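Local coordinates for CurD (Moorea producens 3L, PDB 5KP7), which probably acts as a hydroxymethylglutaryl-CoA synthase-like acyltransferase of the thiolase superfamily, and binds a 4'-phosphopantetheine arm carried by another protein, at residues A[264-278]-A[306-320]. The protein carries 3 engineered substitutions. Residues are numbered along the deposited sequence; the frame is centred on the assembly and turned at random.
Sequences YRESFDYLSFHTPFG and RRVMPGLVYCQQVGN. With PNS (4'-phosphopantetheine), chain E.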
loop_
_atom_site.group_PDB
_atom_site.type_symbol
_atom_site.label_atom_id
_atom_site.label_comp_id
_atom_site.label_asym_id
_atom_site.label_seq_id
_atom_site.Cartn_x
_atom_site.Cartn_y
_atom_site.Cartn_z
ATOM N N TYR A 264 12.237 19.085 -2.113
ATOM C CA TYR A 264 11.949 17.706 -1.744
ATOM C C TYR A 264 12.592 17.297 -0.412
ATOM O O TYR A 264 12.046 16.460 0.276
ATOM C CB TYR A 264 12.387 16.756 -2.844
ATOM C CG TYR A 264 11.951 15.334 -2.672
ATOM C CD1 TYR A 264 10.609 14.952 -2.871
ATOM C CD2 TYR A 264 12.865 14.349 -2.369
ATOM C CE1 TYR A 264 10.203 13.641 -2.712
ATOM C CE2 TYR A 264 12.472 13.029 -2.226
ATOM C CZ TYR A 264 11.140 12.689 -2.419
ATOM O OH TYR A 264 10.726 11.393 -2.293
ATOM N N ARG A 265 13.734 17.885 -0.066
ATOM C CA ARG A 265 14.321 17.656 1.258
ATOM C C ARG A 265 13.767 18.613 2.290
ATOM O O ARG A 265 13.319 18.192 3.345
ATOM C CB ARG A 265 15.844 17.766 1.242
ATOM C CG ARG A 265 16.445 17.489 2.619
ATOM C CD ARG A 265 17.920 17.127 2.595
ATOM N NE ARG A 265 18.663 17.907 1.624
ATOM C CZ ARG A 265 19.738 17.486 0.937
ATOM N NH1 ARG A 265 20.256 16.253 1.092
ATOM N NH2 ARG A 265 20.314 18.318 0.073
ATOM N N GLU A 266 13.803 19.903 2.001
ATOM C CA GLU A 266 13.542 20.909 3.035
ATOM C C GLU A 266 12.088 21.098 3.424
ATOM O O GLU A 266 11.822 21.485 4.550
ATOM C CB GLU A 266 14.135 22.279 2.636
ATOM C CG GLU A 266 15.631 22.251 2.418
ATOM C CD GLU A 266 16.379 21.765 3.646
ATOM O OE1 GLU A 266 16.174 22.339 4.748
ATOM O OE2 GLU A 266 17.180 20.807 3.527
ATOM N N SER A 267 11.144 20.838 2.519
ATOM C CA SER A 267 9.746 21.136 2.795
ATOM C C SER A 267 9.009 20.033 3.518
ATOM O O SER A 267 7.920 20.268 4.006
ATOM C CB SER A 267 9.011 21.454 1.493
ATOM O OG SER A 267 9.647 22.567 0.876
ATOM N N PHE A 268 9.561 18.820 3.537
ATOM C CA PHE A 268 8.862 17.660 4.092
ATOM C C PHE A 268 9.711 17.082 5.203
ATOM O O PHE A 268 10.833 16.652 4.974
ATOM C CB PHE A 268 8.578 16.609 3.004
ATOM C CG PHE A 268 7.861 17.181 1.832
ATOM C CD1 PHE A 268 6.522 17.507 1.929
ATOM C CD2 PHE A 268 8.544 17.472 0.655
ATOM C CE1 PHE A 268 5.856 18.078 0.867
ATOM C CE2 PHE A 268 7.890 18.062 -0.405
ATOM C CZ PHE A 268 6.536 18.358 -0.306
ATOM N N ASP A 269 9.177 17.104 6.409
ATOM C CA ASP A 269 9.830 16.443 7.554
ATOM C C ASP A 269 9.842 14.941 7.455
ATOM O O ASP A 269 10.811 14.291 7.901
ATOM C CB ASP A 269 9.160 16.881 8.838
ATOM C CG ASP A 269 9.267 18.361 9.037
ATOM O OD1 ASP A 269 10.401 18.837 9.225
ATOM O OD2 ASP A 269 8.252 19.066 8.939
ATOM N N TYR A 270 8.769 14.378 6.890
ATOM C CA TYR A 270 8.655 12.941 6.634
ATOM C C TYR A 270 8.030 12.727 5.261
ATOM O O TYR A 270 7.373 13.637 4.732
ATOM C CB TYR A 270 7.791 12.264 7.700
ATOM C CG TYR A 270 8.403 12.389 9.068
ATOM C CD1 TYR A 270 9.460 11.577 9.448
ATOM C CD2 TYR A 270 7.980 13.372 9.934
ATOM C CE1 TYR A 270 10.062 11.721 10.684
ATOM C CE2 TYR A 270 8.574 13.531 11.187
ATOM C CZ TYR A 270 9.617 12.711 11.558
ATOM O OH TYR A 270 10.258 12.883 12.782
ATOM N N LEU A 271 8.253 11.541 4.711
ATOM C CA LEU A 271 7.635 11.101 3.457
ATOM C C LEU A 271 7.014 9.738 3.659
ATOM O O LEU A 271 7.666 8.826 4.174
ATOM C CB LEU A 271 8.692 11.027 2.359
ATOM C CG LEU A 271 9.345 12.350 1.981
ATOM C CD1 LEU A 271 10.604 12.075 1.183
ATOM C CD2 LEU A 271 8.399 13.269 1.222
ATOM N N SER A 272 5.731 9.613 3.283
ATOM C CA SER A 272 4.994 8.351 3.309
ATOM C C SER A 272 4.628 7.964 1.889
ATOM O O SER A 272 4.295 8.848 1.069
ATOM C CB SER A 272 3.732 8.457 4.165
ATOM O OG SER A 272 4.050 8.128 5.528
ATOM N N PHE A 273 4.714 6.671 1.601
ATOM C CA PHE A 273 4.543 6.172 0.225
ATOM C C PHE A 273 3.606 4.977 0.232
ATOM O O PHE A 273 3.575 4.210 1.214
ATOM C CB PHE A 273 5.881 5.644 -0.301
ATOM C CG PHE A 273 6.985 6.685 -0.498
ATOM C CD1 PHE A 273 7.736 7.137 0.570
ATOM C CD2 PHE A 273 7.350 7.094 -1.773
ATOM C CE1 PHE A 273 8.801 8.014 0.364
ATOM C CE2 PHE A 273 8.412 7.974 -1.992
ATOM C CZ PHE A 273 9.116 8.457 -0.899
ATOM N N HIS A 274 2.882 4.759 -0.879
ATOM C CA HIS A 274 2.327 3.454 -1.136
ATOM C C HIS A 274 3.505 2.481 -1.091
ATOM O O HIS A 274 4.506 2.713 -1.751
ATOM C CB HIS A 274 1.641 3.373 -2.509
ATOM C CG HIS A 274 1.220 1.991 -2.843
ATOM N ND1 HIS A 274 0.447 1.256 -1.987
ATOM C CD2 HIS A 274 1.555 1.160 -3.859
ATOM C CE1 HIS A 274 0.280 0.046 -2.469
ATOM N NE2 HIS A 274 0.940 -0.041 -3.604
ATOM N N THR A 275 3.380 1.406 -0.289
ATOM C CA THR A 275 4.493 0.531 0.043
ATOM C C THR A 275 4.186 -0.929 -0.301
ATOM O O THR A 275 3.729 -1.706 0.542
ATOM C CB THR A 275 4.870 0.705 1.543
ATOM O OG1 THR A 275 5.230 2.067 1.801
ATOM C CG2 THR A 275 6.077 -0.177 1.893
ATOM N N PRO A 276 4.440 -1.329 -1.557
ATOM C CA PRO A 276 4.254 -2.739 -1.878
ATOM C C PRO A 276 5.191 -3.636 -1.066
ATOM O O PRO A 276 4.807 -4.726 -0.665
ATOM C CB PRO A 276 4.582 -2.788 -3.375
ATOM C CG PRO A 276 4.319 -1.424 -3.866
ATOM C CD PRO A 276 4.789 -0.538 -2.744
ATOM N N PHE A 277 6.405 -3.138 -0.829
ATOM C CA PHE A 277 7.382 -3.705 0.093
ATOM C C PHE A 277 8.420 -2.584 0.334
ATOM O O PHE A 277 8.612 -1.711 -0.528
ATOM C CB PHE A 277 8.062 -4.982 -0.411
ATOM C CG PHE A 277 8.686 -4.870 -1.777
ATOM C CD1 PHE A 277 7.900 -4.979 -2.910
ATOM C CD2 PHE A 277 10.072 -4.716 -1.934
ATOM C CE1 PHE A 277 8.459 -4.912 -4.180
ATOM C CE2 PHE A 277 10.628 -4.622 -3.220
ATOM C CZ PHE A 277 9.818 -4.725 -4.330
ATOM N N GLY A 278 9.052 -2.573 1.507
ATOM C CA GLY A 278 9.880 -1.429 1.859
ATOM C C GLY A 278 11.078 -1.189 0.958
ATOM O O GLY A 278 11.449 -0.054 0.712
ATOM N N ARG A 306 15.889 8.852 8.414
ATOM C CA ARG A 306 15.239 9.939 9.147
ATOM C C ARG A 306 13.796 10.150 8.702
ATOM O O ARG A 306 12.922 10.298 9.543
ATOM C CB ARG A 306 16.013 11.240 8.955
ATOM C CG ARG A 306 15.432 12.429 9.710
ATOM C CD ARG A 306 16.321 13.665 9.660
ATOM N NE ARG A 306 16.581 14.079 8.276
ATOM C CZ ARG A 306 15.916 15.005 7.579
ATOM N NH1 ARG A 306 16.317 15.260 6.329
ATOM N NH2 ARG A 306 14.890 15.689 8.090
ATOM N N ARG A 307 13.567 10.185 7.390
ATOM C CA ARG A 307 12.302 10.670 6.844
ATOM C C ARG A 307 11.348 9.588 6.337
ATOM O O ARG A 307 10.163 9.840 6.224
ATOM C CB ARG A 307 12.529 11.687 5.730
ATOM C CG ARG A 307 13.291 12.942 6.167
ATOM C CD ARG A 307 12.995 14.131 5.262
ATOM N NE ARG A 307 13.563 13.919 3.938
ATOM C CZ ARG A 307 13.097 14.422 2.789
ATOM N NH1 ARG A 307 13.740 14.153 1.667
ATOM N NH2 ARG A 307 12.040 15.227 2.752
ATOM N N VAL A 308 11.882 8.414 6.012
ATOM C CA VAL A 308 11.102 7.378 5.335
ATOM C C VAL A 308 10.946 6.114 6.188
ATOM O O VAL A 308 9.856 5.527 6.231
ATOM C CB VAL A 308 11.734 7.028 3.988
ATOM C CG1 VAL A 308 10.840 6.055 3.233
ATOM C CG2 VAL A 308 11.988 8.284 3.176
ATOM N N MET A 309 11.991 5.689 6.888
ATOM C CA MET A 309 11.879 4.499 7.709
ATOM C C MET A 309 10.703 4.512 8.731
ATOM O O MET A 309 10.061 3.474 8.940
ATOM C CB MET A 309 13.227 4.206 8.376
ATOM C CG MET A 309 13.342 2.865 8.999
ATOM S SD MET A 309 13.383 1.514 7.779
ATOM C CE MET A 309 12.433 0.471 8.831
ATOM N N PRO A 310 10.390 5.670 9.362
ATOM C CA PRO A 310 9.298 5.623 10.359
ATOM C C PRO A 310 7.965 5.137 9.757
ATOM O O PRO A 310 7.250 4.340 10.393
ATOM C CB PRO A 310 9.208 7.080 10.847
ATOM C CG PRO A 310 10.629 7.550 10.718
ATOM C CD PRO A 310 11.125 6.949 9.432
ATOM N N GLY A 311 7.693 5.548 8.533
ATOM C CA GLY A 311 6.478 5.116 7.812
ATOM C C GLY A 311 6.465 3.651 7.440
ATOM O O GLY A 311 5.379 3.057 7.242
ATOM N N LEU A 312 7.640 3.034 7.324
ATOM C CA LEU A 312 7.716 1.612 6.967
ATOM C C LEU A 312 7.444 0.648 8.112
ATOM O O LEU A 312 7.174 -0.508 7.881
ATOM C CB LEU A 312 9.069 1.288 6.326
ATOM C CG LEU A 312 9.310 2.069 5.027
ATOM C CD1 LEU A 312 10.701 1.765 4.506
ATOM C CD2 LEU A 312 8.273 1.749 3.960
ATOM N N VAL A 313 7.539 1.108 9.351
ATOM C CA VAL A 313 7.477 0.228 10.501
ATOM C C VAL A 313 6.201 -0.629 10.489
ATOM O O VAL A 313 6.298 -1.849 10.606
ATOM C CB VAL A 313 7.602 1.018 11.821
ATOM C CG1 VAL A 313 7.331 0.137 13.036
ATOM C CG2 VAL A 313 8.989 1.647 11.917
ATOM N N TYR A 314 5.032 -0.006 10.421
ATOM C CA TYR A 314 3.794 -0.798 10.437
ATOM C C TYR A 314 3.568 -1.533 9.120
ATOM O O TYR A 314 3.032 -2.641 9.116
ATOM C CB TYR A 314 2.566 0.039 10.760
ATOM C CG TYR A 314 2.559 0.654 12.133
ATOM C CD1 TYR A 314 3.291 0.106 13.186
ATOM C CD2 TYR A 314 1.819 1.793 12.373
ATOM C CE1 TYR A 314 3.268 0.692 14.445
ATOM C CE2 TYR A 314 1.786 2.384 13.617
ATOM C CZ TYR A 314 2.497 1.821 14.656
ATOM O OH TYR A 314 2.508 2.391 15.925
ATOM N N CYS A 315 4.016 -0.950 8.021
ATOM C CA CYS A 315 3.900 -1.609 6.711
ATOM C C CYS A 315 4.591 -2.971 6.713
ATOM O O CYS A 315 4.050 -3.937 6.151
ATOM C CB CYS A 315 4.453 -0.690 5.608
ATOM S SG CYS A 315 3.447 0.777 5.345
ATOM N N GLN A 316 5.743 -3.064 7.379
ATOM C CA GLN A 316 6.516 -4.316 7.478
ATOM C C GLN A 316 5.812 -5.414 8.250
ATOM O O GLN A 316 6.256 -6.555 8.180
ATOM C CB GLN A 316 7.862 -4.102 8.189
ATOM C CG GLN A 316 8.819 -3.267 7.415
ATOM C CD GLN A 316 10.144 -3.136 8.171
ATOM O OE1 GLN A 316 10.195 -2.727 9.353
ATOM N NE2 GLN A 316 11.209 -3.524 7.521
ATOM N N GLN A 317 4.820 -5.039 9.063
ATOM C CA GLN A 317 4.077 -5.958 9.906
ATOM C C GLN A 317 2.772 -6.460 9.279
ATOM O O GLN A 317 2.174 -7.407 9.770
ATOM C CB GLN A 317 3.771 -5.281 11.245
ATOM C CG GLN A 317 5.045 -5.024 12.036
ATOM C CD GLN A 317 4.741 -4.350 13.350
ATOM O OE1 GLN A 317 4.144 -4.959 14.246
ATOM N NE2 GLN A 317 5.117 -3.088 13.472
ATOM N N VAL A 318 2.338 -5.818 8.203
ATOM C CA VAL A 318 1.079 -6.184 7.548
ATOM C C VAL A 318 1.252 -6.607 6.093
ATOM O O VAL A 318 0.422 -7.382 5.570
ATOM C CB VAL A 318 0.099 -4.993 7.671
ATOM C CG1 VAL A 318 -1.192 -5.285 7.037
ATOM C CG2 VAL A 318 -0.188 -4.703 9.128
ATOM N N GLY A 319 2.279 -6.112 5.420
ATOM C CA GLY A 319 2.480 -6.387 3.987
ATOM C C GLY A 319 1.775 -5.345 3.140
ATOM O O GLY A 319 1.345 -4.295 3.643
ATOM N N ASN A 320 1.651 -5.598 1.844
ATOM C CA ASN A 320 0.952 -4.652 0.982
ATOM C C ASN A 320 -0.555 -4.840 1.235
ATOM O O ASN A 320 -1.087 -5.936 0.980
ATOM C CB ASN A 320 1.274 -5.005 -0.476
ATOM C CG ASN A 320 0.641 -4.071 -1.482
ATOM O OD1 ASN A 320 -0.019 -3.102 -1.141
ATOM N ND2 ASN A 320 0.916 -4.335 -2.746
HETATM O O23 PNS E . 12.822 -9.287 -5.559
HETATM P P24 PNS E . 11.818 -9.526 -6.663
HETATM O O26 PNS E . 12.001 -10.709 -7.590
HETATM O O27 PNS E . 10.336 -9.742 -6.027
HETATM C C28 PNS E . 9.809 -8.870 -5.037
HETATM C C29 PNS E . 8.988 -9.636 -3.999
HETATM C C30 PNS E . 8.198 -8.748 -3.049
HETATM C C31 PNS E . 9.282 -11.147 -3.830
HETATM C C32 PNS E . 7.720 -10.047 -4.913
HETATM O O33 PNS E . 6.723 -10.810 -4.176
HETATM C C34 PNS E . 6.906 -8.986 -5.627
HETATM O O35 PNS E . 7.282 -8.534 -6.705
HETATM N N36 PNS E . 5.838 -8.524 -4.979
HETATM C C37 PNS E . 5.277 -7.220 -5.256
HETATM C C38 PNS E . 4.317 -7.170 -6.418
HETATM C C39 PNS E . 3.894 -5.721 -6.465
HETATM O O40 PNS E . 2.901 -5.359 -5.845
HETATM N N41 PNS E . 4.676 -4.896 -7.169
HETATM C C42 PNS E . 4.354 -3.489 -7.258
HETATM C C43 PNS E . 5.485 -2.666 -7.835
HETATM S S44 PNS E . 4.833 -0.989 -7.947
HETATM O O HOH W 1 13.948 17.778 6.031
HETATM O O HOH W 2 12.728 14.962 9.763
HETATM O O HOH W 3 7.592 6.087 4.769
HETATM O O HOH W 4 1.233 -2.384 -5.303
HETATM O O HOH W 5 3.809 -2.833 3.080
#
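Arg307 sinks its guanidinium into the turn 264-269, where its NH2 donates to two backbone carbonyls at once, Tyr264 O at 2.8 Å and Phe268 O at 2.9 Å. In this thiolase-like fold, strand 270-273 lies at the edge of the mixed sheet within this chain, and the weakly bonded helix 309-318 runs beside it. Arginine suits the buried site because both N-H groups of NH2 meet carbonyls near its plane, NH1 adding a weak bond to Tyr264 O; the chain bends at chi3 (-69°) to bring the group there. Leu271 CD1 packs on one guanidinium face and Arg265 O lies over the other, while Asp303 pairs with NE. Leu271 N donates almost straight (174°) to Arg307 O, tying strand to helix end. Water 3 bridges Leu271 O and Val308 O, and Gly311, without a side chain, lets the helix pass close to Ser272. Farther along, the bond from Thr275 OG1 to Phe273 O fixes that side chain's rotation, with CG2 against Leu312 CD2 (3.6 Å). At the phosphopantetheine pocket, Asn320 OD1, hydrogen-bonded to Met322, lies at the His274 ring edge; water 4 joins Asn320 ND2 (3.2 Å) to His274 NE2 (2.9 Å) and, weakly, to the ligand's O40.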